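Local coordinates for protein Ton_1535 (Thermococcus onnurineus, PDB 3ZPJ) that is of unknown function but folds as an alpha-solenoid that includes a left-handed helical turn, an architecture that in other proteins often serves as a binding scaffold, at residues A[123-126]-A[132-135]; A[163-168]-A[185-190]; A[245-250]-A[270-275]; A[264-269]-A[293-298]. One frame throughout, in Å; residues are numbered along the deposited sequence.

Contact 1 of 4, residues A[123-126]-A[132-135]; sequences HLAI and NALE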
loop_
_atom_site.group_PDB
_atom_site.type_symbol
_atom_site.label_atom_id
_atom_site.label_comp_id
_atom_site.label_asym_id
_atom_site.label_seq_id
_atom_site.Cartn_x
_atom_site.Cartn_y
_atom_site.Cartn_z
ATOM N N HIS A 123 10.061 -3.017 9.434
ATOM C CA HIS A 123 11.263 -2.468 8.795
ATOM C C HIS A 123 11.612 -3.158 7.480
ATOM O O HIS A 123 12.024 -2.500 6.515
ATOM C CB HIS A 123 12.440 -2.376 9.761
ATOM C CG HIS A 123 12.258 -1.300 10.780
ATOM N ND1 HIS A 123 12.535 0.024 10.515
ATOM C CD2 HIS A 123 11.767 -1.336 12.040
ATOM C CE1 HIS A 123 12.239 0.752 11.577
ATOM N NE2 HIS A 123 11.772 -0.046 12.515
ATOM N N LEU A 124 11.382 -4.464 7.416
ATOM C CA LEU A 124 11.564 -5.186 6.169
ATOM C C LEU A 124 10.654 -4.621 5.072
ATOM O O LEU A 124 11.039 -4.552 3.906
ATOM C CB LEU A 124 11.283 -6.669 6.373
ATOM C CG LEU A 124 12.427 -7.481 6.980
ATOM C CD1 LEU A 124 11.887 -8.826 7.429
ATOM C CD2 LEU A 124 13.567 -7.656 5.951
ATOM N N ALA A 125 9.449 -4.215 5.448
ATOM C CA ALA A 125 8.513 -3.646 4.468
ATOM C C ALA A 125 8.950 -2.263 4.028
ATOM O O ALA A 125 8.950 -1.971 2.840
ATOM C CB ALA A 125 7.098 -3.602 5.013
ATOM N N ILE A 126 9.318 -1.417 4.986
ATOM C CA ILE A 126 9.890 -0.097 4.692
ATOM C C ILE A 126 11.088 -0.234 3.755
ATOM O O ILE A 126 11.295 0.589 2.866
ATOM C CB ILE A 126 10.365 0.621 5.984
ATOM C CG1 ILE A 126 9.195 0.963 6.895
ATOM C CG2 ILE A 126 11.120 1.875 5.660
ATOM C CD1 ILE A 126 7.953 1.337 6.181
ATOM N N ASN A 132 9.555 -10.857 2.381
ATOM C CA ASN A 132 10.236 -11.182 3.643
ATOM C C ASN A 132 9.446 -10.657 4.834
ATOM O O ASN A 132 9.329 -11.316 5.864
ATOM C CB ASN A 132 11.650 -10.593 3.699
ATOM C CG ASN A 132 12.586 -11.237 2.715
ATOM O OD1 ASN A 132 12.348 -11.211 1.510
ATOM N ND2 ASN A 132 13.670 -11.808 3.220
ATOM N N ALA A 133 8.925 -9.449 4.683
ATOM C CA ALA A 133 8.163 -8.825 5.738
ATOM C C ALA A 133 6.992 -9.707 6.163
ATOM O O ALA A 133 6.813 -9.962 7.353
ATOM C CB ALA A 133 7.674 -7.475 5.289
ATOM N N LEU A 134 6.209 -10.180 5.195
ATOM C CA LEU A 134 5.063 -11.042 5.494
ATOM C C LEU A 134 5.472 -12.292 6.255
ATOM O O LEU A 134 4.819 -12.698 7.219
ATOM C CB LEU A 134 4.353 -11.476 4.222
ATOM C CG LEU A 134 3.278 -10.548 3.676
ATOM C CD1 LEU A 134 2.571 -11.247 2.530
ATOM C CD2 LEU A 134 2.302 -10.197 4.783
ATOM N N GLU A 135 6.545 -12.906 5.796
ATOM C CA GLU A 135 7.005 -14.135 6.401
ATOM C C GLU A 135 7.273 -13.888 7.887
ATOM O O GLU A 135 6.890 -14.675 8.738
ATOM C CB GLU A 135 8.263 -14.627 5.691
ATOM C CG GLU A 135 8.754 -15.993 6.155
ATOM C CD GLU A 135 10.107 -16.377 5.549
ATOM O OE1 GLU A 135 10.752 -15.519 4.901
ATOM O OE2 GLU A 135 10.522 -17.547 5.719
#
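L124 and A133 bring their CA atoms to within 5.0 Å of each other where the last turn of helix 110-126 meets the start of helix 130-146. Such an approach is possible because this is a helical hairpin of the alpha-solenoid: the connection between the two helices is only a few residues long, and the chain doubles back so sharply that backbone lies almost against backbone. No hydrogen bond links 123-126 to 132-135, and the contact is made by van der Waals packing alone.

A133 is the piece that fits between the two facing residues. Its methyl CB lies 3.9 Å from L124 CB on one hand and the same distance from A125 CB on the other. It also rests on the backbone of the first helix, with A133 CB 3.7 Å from A125 N. A residue with a single methyl is therefore well matched to so short a separation.

The isobutyl group of L124 runs past this alanine and crosses the N132 side chain at about a right angle. With its CG beside the backbone N (chi1 -81°), L124 sends both methyls over the start of the second helix, to the same side of N132 CB. Outside the pair, F97 of helix 90-104 and Y129 in the connection also touch L124, while F180 of helix 174-190 packs on A133, so the hairpin bend is buried among neighbouring helices. L124 CD1 ends 3.9 Å from N132 O and L124 CD2 4.2 Å from N132 CB.

Contact 2 of 4, residues A[163-168]-A[185-190]; sequences DLLEKA and FDIFDK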
loop_
_atom_site.group_PDB
_atom_site.type_symbol
_atom_site.label_atom_id
_atom_site.label_comp_id
_atom_site.label_asym_id
_atom_site.label_seq_id
_atom_site.Cartn_x
_atom_site.Cartn_y
_atom_site.Cartn_z
ATOM N N ASP A 163 -1.796 -3.321 13.819
ATOM C CA ASP A 163 -1.451 -1.934 13.552
ATOM C C ASP A 163 -0.252 -1.865 12.625
ATOM O O ASP A 163 -0.236 -1.074 11.683
ATOM C CB ASP A 163 -1.132 -1.163 14.832
ATOM C CG ASP A 163 -2.352 -0.933 15.717
ATOM O OD1 ASP A 163 -3.479 -1.104 15.237
ATOM O OD2 ASP A 163 -2.177 -0.573 16.902
ATOM N N LEU A 164 0.753 -2.700 12.880
ATOM C CA LEU A 164 1.955 -2.651 12.054
ATOM C C LEU A 164 1.743 -3.211 10.634
ATOM O O LEU A 164 2.320 -2.701 9.661
ATOM C CB LEU A 164 3.144 -3.322 12.759
ATOM C CG LEU A 164 3.537 -2.662 14.092
ATOM C CD1 LEU A 164 4.538 -3.472 14.894
ATOM C CD2 LEU A 164 4.091 -1.316 13.855
ATOM N N LEU A 165 0.931 -4.258 10.518
ATOM C CA LEU A 165 0.587 -4.814 9.214
ATOM C C LEU A 165 -0.045 -3.681 8.409
ATOM O O LEU A 165 0.361 -3.406 7.289
ATOM C CB LEU A 165 -0.378 -6.000 9.350
ATOM C CG LEU A 165 0.223 -7.349 9.738
ATOM C CD1 LEU A 165 -0.867 -8.277 10.252
ATOM C CD2 LEU A 165 0.958 -8.002 8.573
ATOM N N GLU A 166 -0.986 -2.980 9.037
ATOM C CA GLU A 166 -1.700 -1.889 8.392
ATOM C C GLU A 166 -0.776 -0.772 7.936
ATOM O O GLU A 166 -0.896 -0.278 6.812
ATOM C CB GLU A 166 -2.823 -1.341 9.284
ATOM C CG GLU A 166 -3.682 -0.288 8.575
ATOM C CD GLU A 166 -4.679 0.409 9.487
ATOM O OE1 GLU A 166 -4.656 0.160 10.713
ATOM O OE2 GLU A 166 -5.488 1.216 8.971
ATOM N N LYS A 167 0.170 -0.388 8.788
ATOM C CA LYS A 167 1.071 0.707 8.437
ATOM C C LYS A 167 2.040 0.288 7.320
ATOM O O LYS A 167 2.381 1.088 6.454
ATOM C CB LYS A 167 1.812 1.243 9.667
ATOM C CG LYS A 167 2.928 2.250 9.359
ATOM C CD LYS A 167 2.456 3.672 9.477
ATOM C CE LYS A 167 3.605 4.670 9.247
ATOM N NZ LYS A 167 4.372 5.067 10.469
ATOM N N ALA A 168 2.457 -0.969 7.333
ATOM C CA ALA A 168 3.282 -1.501 6.255
ATOM C C ALA A 168 2.518 -1.395 4.945
ATOM O O ALA A 168 3.016 -0.852 3.957
ATOM C CB ALA A 168 3.650 -2.954 6.538
ATOM N N PHE A 185 -6.912 -6.900 8.707
ATOM C CA PHE A 185 -8.367 -6.934 8.832
ATOM C C PHE A 185 -8.786 -8.183 9.561
ATOM O O PHE A 185 -9.650 -8.149 10.439
ATOM C CB PHE A 185 -9.095 -6.938 7.480
ATOM C CG PHE A 185 -10.577 -7.195 7.614
ATOM C CD1 PHE A 185 -11.444 -6.160 7.930
ATOM C CD2 PHE A 185 -11.099 -8.478 7.474
ATOM C CE1 PHE A 185 -12.821 -6.381 8.072
ATOM C CE2 PHE A 185 -12.468 -8.714 7.630
ATOM C CZ PHE A 185 -13.331 -7.662 7.922
ATOM N N ASP A 186 -8.214 -9.293 9.132
ATOM C CA ASP A 186 -8.433 -10.573 9.784
ATOM C C ASP A 186 -8.234 -10.466 11.300
ATOM O O ASP A 186 -9.045 -10.975 12.084
ATOM C CB ASP A 186 -7.479 -11.605 9.204
ATOM C CG ASP A 186 -8.164 -12.884 8.859
ATOM O OD1 ASP A 186 -8.655 -12.984 7.712
ATOM O OD2 ASP A 186 -8.213 -13.780 9.731
ATOM N N ILE A 187 -7.175 -9.766 11.701
ATOM C CA ILE A 187 -6.824 -9.634 13.120
ATOM C C ILE A 187 -7.833 -8.738 13.854
ATOM O O ILE A 187 -8.279 -9.063 14.964
ATOM C CB ILE A 187 -5.392 -9.069 13.285
ATOM C CG1 ILE A 187 -4.347 -10.166 13.071
ATOM C CG2 ILE A 187 -5.201 -8.462 14.647
ATOM C CD1 ILE A 187 -2.900 -9.614 13.014
ATOM N N PHE A 188 -8.199 -7.623 13.220
ATOM C CA PHE A 188 -9.105 -6.663 13.829
ATOM C C PHE A 188 -10.522 -7.211 13.907
ATOM O O PHE A 188 -11.291 -6.893 14.828
ATOM C CB PHE A 188 -9.069 -5.355 13.040
ATOM C CG PHE A 188 -7.758 -4.644 13.147
ATOM C CD1 PHE A 188 -6.943 -4.848 14.255
ATOM C CD2 PHE A 188 -7.330 -3.785 12.157
ATOM C CE1 PHE A 188 -5.729 -4.210 14.363
ATOM C CE2 PHE A 188 -6.096 -3.138 12.258
ATOM C CZ PHE A 188 -5.312 -3.348 13.366
ATOM N N ASP A 189 -10.854 -8.053 12.936
ATOM C CA ASP A 189 -12.137 -8.721 12.910
ATOM C C ASP A 189 -12.260 -9.758 14.030
ATOM O O ASP A 189 -13.241 -9.753 14.787
ATOM C CB ASP A 189 -12.342 -9.399 11.561
ATOM C CG ASP A 189 -13.720 -10.008 11.423
ATOM O OD1 ASP A 189 -14.721 -9.306 11.696
ATOM O OD2 ASP A 189 -13.796 -11.199 11.061
ATOM N N LYS A 190 -11.277 -10.654 14.130
ATOM C CA LYS A 190 -11.349 -11.723 15.138
ATOM C C LYS A 190 -11.223 -11.173 16.549
ATOM O O LYS A 190 -11.748 -11.762 17.487
ATOM C CB LYS A 190 -10.264 -12.789 14.938
ATOM C CG LYS A 190 -10.240 -13.455 13.585
ATOM C CD LYS A 190 -11.582 -14.029 13.187
ATOM C CE LYS A 190 -11.426 -14.841 11.912
ATOM N NZ LYS A 190 -10.406 -15.918 12.093
#
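F188 pushes its ring between D163 and E166, two acidic residues nearly one turn apart on helix 151-170, and meets both with its outer carbons. D163 OD1 lies 3.4 Å from F188 CZ, approaching obliquely with the carboxylate plane 52° from that of the ring. E166 OE1 comes instead to the ring edge, near its plane, and stands 3.9 Å from F188 CE2. Because E166 keeps an extended chain with CG anti to the backbone N (chi1 -174°), its carboxylate reaches across to this rim. The backbone of the helix is met too, since F188 CZ lies 3.5 Å from D163 N. Beside the ring, L165 CD1 and I187 CD1 touch at 3.7 Å, their side chains crossing at about a right angle.

These groups bridge two helices of the solenoid, 151-170 and 174-190, whose short segments run antiparallel at 147°, with axes 10.0 Å apart at closest approach. A second shell holds the acids from the next helix, 194-209: R196 forms a salt bridge with D163 OD1, and K203 one with E166 OE2. Replacing F188 with an alanine would probably open a gap between the helices and leave both carboxylates without the ring they now rest against.

Each acid thus has a cation that probably offsets its charge and a place against F188: D163 OD1 meets the ring obliquely, while the weakly positive edge C-H probably suits E166 OE1.

Contact 3 of 4, residues A[245-250]-A[270-275]; sequences IGELEV and FECCES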
loop_
_atom_site.group_PDB
_atom_site.type_symbol
_atom_site.label_atom_id
_atom_site.label_comp_id
_atom_site.label_asym_id
_atom_site.label_seq_id
_atom_site.Cartn_x
_atom_site.Cartn_y
_atom_site.Cartn_z
ATOM N N ILE A 245 -6.232 5.024 -17.408
ATOM C CA ILE A 245 -6.736 4.037 -16.467
ATOM C C ILE A 245 -6.728 4.631 -15.064
ATOM O O ILE A 245 -7.684 4.473 -14.311
ATOM C CB ILE A 245 -5.904 2.730 -16.481
ATOM C CG1 ILE A 245 -6.426 1.763 -17.540
ATOM C CG2 ILE A 245 -5.992 2.009 -15.141
ATOM C CD1 ILE A 245 -6.159 2.178 -18.929
ATOM N N GLY A 246 -5.661 5.343 -14.730
ATOM C CA GLY A 246 -5.499 5.849 -13.378
ATOM C C GLY A 246 -6.576 6.862 -13.057
ATOM O O GLY A 246 -7.174 6.844 -11.975
ATOM N N GLU A 247 -6.838 7.750 -14.006
ATOM C CA GLU A 247 -7.886 8.740 -13.811
ATOM C C GLU A 247 -9.247 8.057 -13.661
ATOM O O GLU A 247 -10.034 8.430 -12.797
ATOM C CB GLU A 247 -7.854 9.800 -14.913
ATOM C CG GLU A 247 -6.650 10.756 -14.793
ATOM C CD GLU A 247 -6.489 11.717 -15.971
ATOM O OE1 GLU A 247 -7.117 11.511 -17.033
ATOM O OE2 GLU A 247 -5.721 12.692 -15.840
ATOM N N LEU A 248 -9.498 7.019 -14.457
ATOM C CA LEU A 248 -10.745 6.264 -14.353
ATOM C C LEU A 248 -10.899 5.538 -13.019
ATOM O O LEU A 248 -11.985 5.533 -12.432
ATOM C CB LEU A 248 -10.890 5.282 -15.515
ATOM C CG LEU A 248 -11.038 5.985 -16.866
ATOM C CD1 LEU A 248 -11.169 5.006 -18.025
ATOM C CD2 LEU A 248 -12.241 6.886 -16.821
ATOM N N GLU A 249 -9.820 4.917 -12.550
ATOM C CA GLU A 249 -9.841 4.244 -11.264
ATOM C C GLU A 249 -10.174 5.264 -10.179
ATOM O O GLU A 249 -10.945 4.986 -9.267
ATOM C CB GLU A 249 -8.494 3.534 -10.982
ATOM C CG GLU A 249 -8.196 2.375 -11.940
ATOM C CD GLU A 249 -6.924 1.579 -11.598
ATOM O OE1 GLU A 249 -5.930 2.183 -11.129
ATOM O OE2 GLU A 249 -6.919 0.343 -11.835
ATOM N N VAL A 250 -9.612 6.461 -10.296
ATOM C CA VAL A 250 -9.881 7.488 -9.309
ATOM C C VAL A 250 -11.336 7.932 -9.371
ATOM O O VAL A 250 -11.991 8.074 -8.340
ATOM C CB VAL A 250 -8.932 8.682 -9.450
ATOM C CG1 VAL A 250 -9.518 9.913 -8.775
ATOM C CG2 VAL A 250 -7.605 8.336 -8.825
ATOM N N PHE A 270 -10.835 11.677 -20.913
ATOM C CA PHE A 270 -10.882 11.426 -22.352
ATOM C C PHE A 270 -10.707 12.720 -23.130
ATOM O O PHE A 270 -10.157 12.735 -24.227
ATOM C CB PHE A 270 -12.223 10.812 -22.749
ATOM C CG PHE A 270 -12.372 9.386 -22.347
ATOM C CD1 PHE A 270 -12.896 9.053 -21.106
ATOM C CD2 PHE A 270 -11.977 8.374 -23.197
ATOM C CE1 PHE A 270 -13.026 7.732 -20.727
ATOM C CE2 PHE A 270 -12.105 7.046 -22.818
ATOM C CZ PHE A 270 -12.636 6.726 -21.578
ATOM N N GLU A 271 -11.201 13.807 -22.558
ATOM C CA GLU A 271 -11.220 15.088 -23.245
ATOM C C GLU A 271 -9.944 15.887 -23.049
ATOM O O GLU A 271 -9.805 16.968 -23.602
ATOM C CB GLU A 271 -12.432 15.908 -22.800
ATOM C CG GLU A 271 -13.762 15.277 -23.199
ATOM C CD GLU A 271 -14.943 15.963 -22.552
ATOM O OE1 GLU A 271 -14.802 16.383 -21.382
ATOM O OE2 GLU A 271 -15.999 16.095 -23.218
ATOM N N CYS A 272 -9.008 15.355 -22.273
ATOM C CA CYS A 272 -7.766 16.069 -22.002
ATOM C C CYS A 272 -6.755 15.828 -23.114
ATOM O O CYS A 272 -5.935 16.693 -23.431
ATOM C CB CYS A 272 -7.156 15.634 -20.657
ATOM S SG CYS A 272 -6.355 13.994 -20.657
ATOM N N CYS A 273 -6.811 14.637 -23.700
ATOM C CA CYS A 273 -5.742 14.189 -24.575
ATOM C C CYS A 273 -6.287 13.492 -25.813
ATOM O O CYS A 273 -7.499 13.309 -25.969
ATOM C CB CYS A 273 -4.810 13.244 -23.805
ATOM S SG CYS A 273 -4.924 13.377 -21.977
ATOM N N GLU A 274 -5.384 13.118 -26.707
ATOM C CA GLU A 274 -5.769 12.272 -27.818
ATOM C C GLU A 274 -5.827 10.852 -27.300
ATOM O O GLU A 274 -5.094 10.493 -26.374
ATOM C CB GLU A 274 -4.781 12.389 -28.977
ATOM C CG GLU A 274 -4.952 13.664 -29.780
ATOM C CD GLU A 274 -6.402 13.914 -30.146
ATOM O OE1 GLU A 274 -7.035 13.005 -30.727
ATOM O OE2 GLU A 274 -6.911 15.014 -29.841
ATOM N N SER A 275 -6.726 10.061 -27.877
ATOM C CA SER A 275 -6.846 8.659 -27.522
ATOM C C SER A 275 -5.517 7.973 -27.803
ATOM O O SER A 275 -5.066 7.924 -28.949
ATOM C CB SER A 275 -7.972 7.990 -28.318
ATOM O OG SER A 275 -9.175 8.734 -28.231
#
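This is a small, partly buried packing contact within the alpha-solenoid, between the middle of helix 240-256 and the place where helix 262-271 gives way to a loop. L248 and F270 supply its apolar part, while E247 merely comes near the sulfur of C272, and no hydrogen bond crosses between the segments.

The L248 and F270 side chains cross at about a right angle. One branch of the leucine does the touching, L248 CD2 lying 4.1 Å from F270 CE1 in an oblique approach to the ring. F270 also makes a cation-pi interaction with R298, so the ring stands between an aliphatic neighbour and a charged one. L248 packs in addition on L293 of helix 280-293.

Beyond F270 the chain carries a vicinal disulfide: C272 and C273, adjacent in sequence, are joined with C272 SG and C273 SG 2.0 Å apart. The bond closes a small ring through the intervening peptide and must restrict the freedom of the loop there. The carboxylate of E247 points towards it but finds its stronger partner in its own helix, E247 OE2 forming a salt bridge with R243. Its other oxygen, E247 OE1, makes a loose approach to C272 SG at 4.5 Å.

Contact 4 of 4, residues A[264-269]-A[293-298]; sequences DVVDKA and LGNLRR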
loop_
_atom_site.group_PDB
_atom_site.type_symbol
_atom_site.label_atom_id
_atom_site.label_comp_id
_atom_site.label_asym_id
_atom_site.label_seq_id
_atom_site.Cartn_x
_atom_site.Cartn_y
_atom_site.Cartn_z
ATOM N N ASP A 264 -17.105 14.577 -13.693
ATOM C CA ASP A 264 -16.150 15.480 -14.309
ATOM C C ASP A 264 -14.818 14.802 -14.628
ATOM O O ASP A 264 -14.268 15.004 -15.720
ATOM C CB ASP A 264 -15.918 16.714 -13.431
ATOM C CG ASP A 264 -17.191 17.529 -13.209
ATOM O OD1 ASP A 264 -18.059 17.571 -14.114
ATOM O OD2 ASP A 264 -17.323 18.126 -12.115
ATOM N N VAL A 265 -14.293 14.010 -13.686
ATOM C CA VAL A 265 -12.973 13.420 -13.873
ATOM C C VAL A 265 -12.955 12.493 -15.085
ATOM O O VAL A 265 -11.966 12.427 -15.823
ATOM C CB VAL A 265 -12.505 12.628 -12.639
ATOM C CG1 VAL A 265 -11.185 11.927 -12.944
ATOM C CG2 VAL A 265 -12.362 13.561 -11.422
ATOM N N VAL A 266 -14.064 11.791 -15.287
ATOM C CA VAL A 266 -14.213 10.853 -16.394
ATOM C C VAL A 266 -14.188 11.588 -17.731
ATOM O O VAL A 266 -13.510 11.177 -18.681
ATOM C CB VAL A 266 -15.552 10.113 -16.278
ATOM C CG1 VAL A 266 -15.948 9.500 -17.602
ATOM C CG2 VAL A 266 -15.489 9.058 -15.178
ATOM N N ASP A 267 -14.935 12.679 -17.810
ATOM C CA ASP A 267 -14.991 13.411 -19.072
ATOM C C ASP A 267 -13.621 13.974 -19.387
ATOM O O ASP A 267 -13.152 13.876 -20.508
ATOM C CB ASP A 267 -16.056 14.503 -19.039
ATOM C CG ASP A 267 -17.456 13.934 -19.076
ATOM O OD1 ASP A 267 -17.576 12.712 -19.320
ATOM O OD2 ASP A 267 -18.428 14.699 -18.870
ATOM N N LYS A 268 -12.956 14.500 -18.365
ATOM C CA LYS A 268 -11.645 15.088 -18.554
ATOM C C LYS A 268 -10.621 14.037 -18.948
ATOM O O LYS A 268 -9.716 14.310 -19.727
ATOM C CB LYS A 268 -11.182 15.814 -17.294
ATOM C CG LYS A 268 -9.860 16.532 -17.489
ATOM C CD LYS A 268 -9.229 16.982 -16.189
ATOM C CE LYS A 268 -7.722 17.100 -16.364
ATOM N NZ LYS A 268 -7.135 15.849 -16.963
ATOM N N ALA A 269 -10.775 12.828 -18.424
ATOM C CA ALA A 269 -9.816 11.763 -18.700
ATOM C C ALA A 269 -9.761 11.385 -20.179
ATOM O O ALA A 269 -8.759 10.831 -20.634
ATOM C CB ALA A 269 -10.108 10.540 -17.850
ATOM N N LEU A 293 -18.386 2.253 -13.664
ATOM C CA LEU A 293 -18.637 3.675 -13.492
ATOM C C LEU A 293 -20.077 4.041 -13.849
ATOM O O LEU A 293 -20.618 5.014 -13.330
ATOM C CB LEU A 293 -17.667 4.492 -14.344
ATOM C CG LEU A 293 -16.271 4.685 -13.763
ATOM C CD1 LEU A 293 -15.268 5.051 -14.864
ATOM C CD2 LEU A 293 -16.309 5.745 -12.675
ATOM N N GLY A 294 -20.692 3.266 -14.741
ATOM C CA GLY A 294 -22.029 3.575 -15.211
ATOM C C GLY A 294 -22.053 4.341 -16.519
ATOM O O GLY A 294 -23.110 4.774 -16.969
ATOM N N ASN A 295 -20.891 4.527 -17.135
ATOM C CA ASN A 295 -20.850 5.131 -18.459
ATOM C C ASN A 295 -20.991 4.019 -19.498
ATOM O O ASN A 295 -20.015 3.579 -20.101
ATOM C CB ASN A 295 -19.563 5.942 -18.665
ATOM C CG ASN A 295 -19.609 6.836 -19.908
ATOM O OD1 ASN A 295 -20.204 6.485 -20.937
ATOM N ND2 ASN A 295 -18.967 7.998 -19.815
ATOM N N LEU A 296 -22.218 3.561 -19.699
ATOM C CA LEU A 296 -22.451 2.435 -20.585
ATOM C C LEU A 296 -22.262 2.784 -22.063
ATOM O O LEU A 296 -21.977 1.902 -22.873
ATOM C CB LEU A 296 -23.818 1.797 -20.297
ATOM C CG LEU A 296 -23.908 1.395 -18.818
ATOM C CD1 LEU A 296 -25.221 0.723 -18.448
ATOM C CD2 LEU A 296 -22.738 0.504 -18.439
ATOM N N ARG A 297 -22.393 4.064 -22.413
ATOM C CA ARG A 297 -22.149 4.482 -23.796
ATOM C C ARG A 297 -20.699 4.215 -24.183
ATOM O O ARG A 297 -20.428 3.499 -25.151
ATOM C CB ARG A 297 -22.479 5.968 -24.024
ATOM C CG ARG A 297 -21.962 6.491 -25.374
ATOM C CD ARG A 297 -22.263 7.975 -25.637
ATOM N NE ARG A 297 -21.410 8.905 -24.887
ATOM C CZ ARG A 297 -20.215 9.345 -25.291
ATOM N NH1 ARG A 297 -19.700 8.931 -26.440
ATOM N NH2 ARG A 297 -19.525 10.196 -24.541
ATOM N N ARG A 298 -19.772 4.797 -23.424
ATOM C CA ARG A 298 -18.348 4.627 -23.695
ATOM C C ARG A 298 -17.940 3.173 -23.492
ATOM O O ARG A 298 -17.143 2.639 -24.258
ATOM C CB ARG A 298 -17.506 5.523 -22.789
ATOM C CG ARG A 298 -17.596 7.017 -23.059
ATOM C CD ARG A 298 -16.680 7.744 -22.088
ATOM N NE ARG A 298 -16.768 9.196 -22.161
ATOM C CZ ARG A 298 -16.090 9.934 -23.030
ATOM N NH1 ARG A 298 -15.290 9.345 -23.914
ATOM N NH2 ARG A 298 -16.215 11.255 -23.024
#
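V266 faces the bend at 293-295 with both its methyls, each given a different partner. V266 CG2 meets L293 CD1 tip to tip at 4.0 Å. The other branch, CG1, lies anti to the backbone N (chi1 161°) and crosses the N295 side chain obliquely, with V266 CG1 4.0 Å from N295 ND2.

N295 keeps its amide in place by capping helix 296-303. As the N-cap residue it accepts from the backbone, R298 N to N295 OD1 being 3.0 Å and nearly straight at 167° at the hydrogen, though the donor sits above the carbonyl plane. The same turn leaves N295 ND2 at the edge of the R298 guanidinium, in its plane. With a leucine in place of N295, R298 N would probably lose its cap and the first turn of the helix be held less firmly.

R298 extends back over the contact towards D267, whose OD1 is 4.2 Å from R298 NH2. That is too long for a salt bridge, but the opposite charges are likely to attract. R298 also makes a cation-pi interaction with F270. R297 NH2 stands 3.6 Å above the plane of the R298 guanidinium, offset toward its rim.

The bend itself is a Schellman motif closing helix 280-293, with G294 at positive phi. Its carbonyls are held by other parts of the solenoid, L293 O by K255 and G294 O by R326, while A251 of helix 240-256 touches V266 and helix 309-325 packs on L296.

The four contacts fall into two groups along the solenoid. Contacts 1 and 2 come first in the chain and in series, with centres 14 Å apart; they touch where A125 CB meets A168 CB at 3.8 Å, tying the hairpin of helices 110-126 and 130-146 to helix 151-170. Contacts 3 and 4 lie only about 9 Å apart between centres, share helix 262-271, and have segments that alternate along the chain, so that they interlock. Between the groups, centres are 34 to 39 Å apart and nothing touches. Packing in both groups is local, between helices near in sequence, consistent with an elongated solenoid built from neighbour-to-neighbour joins.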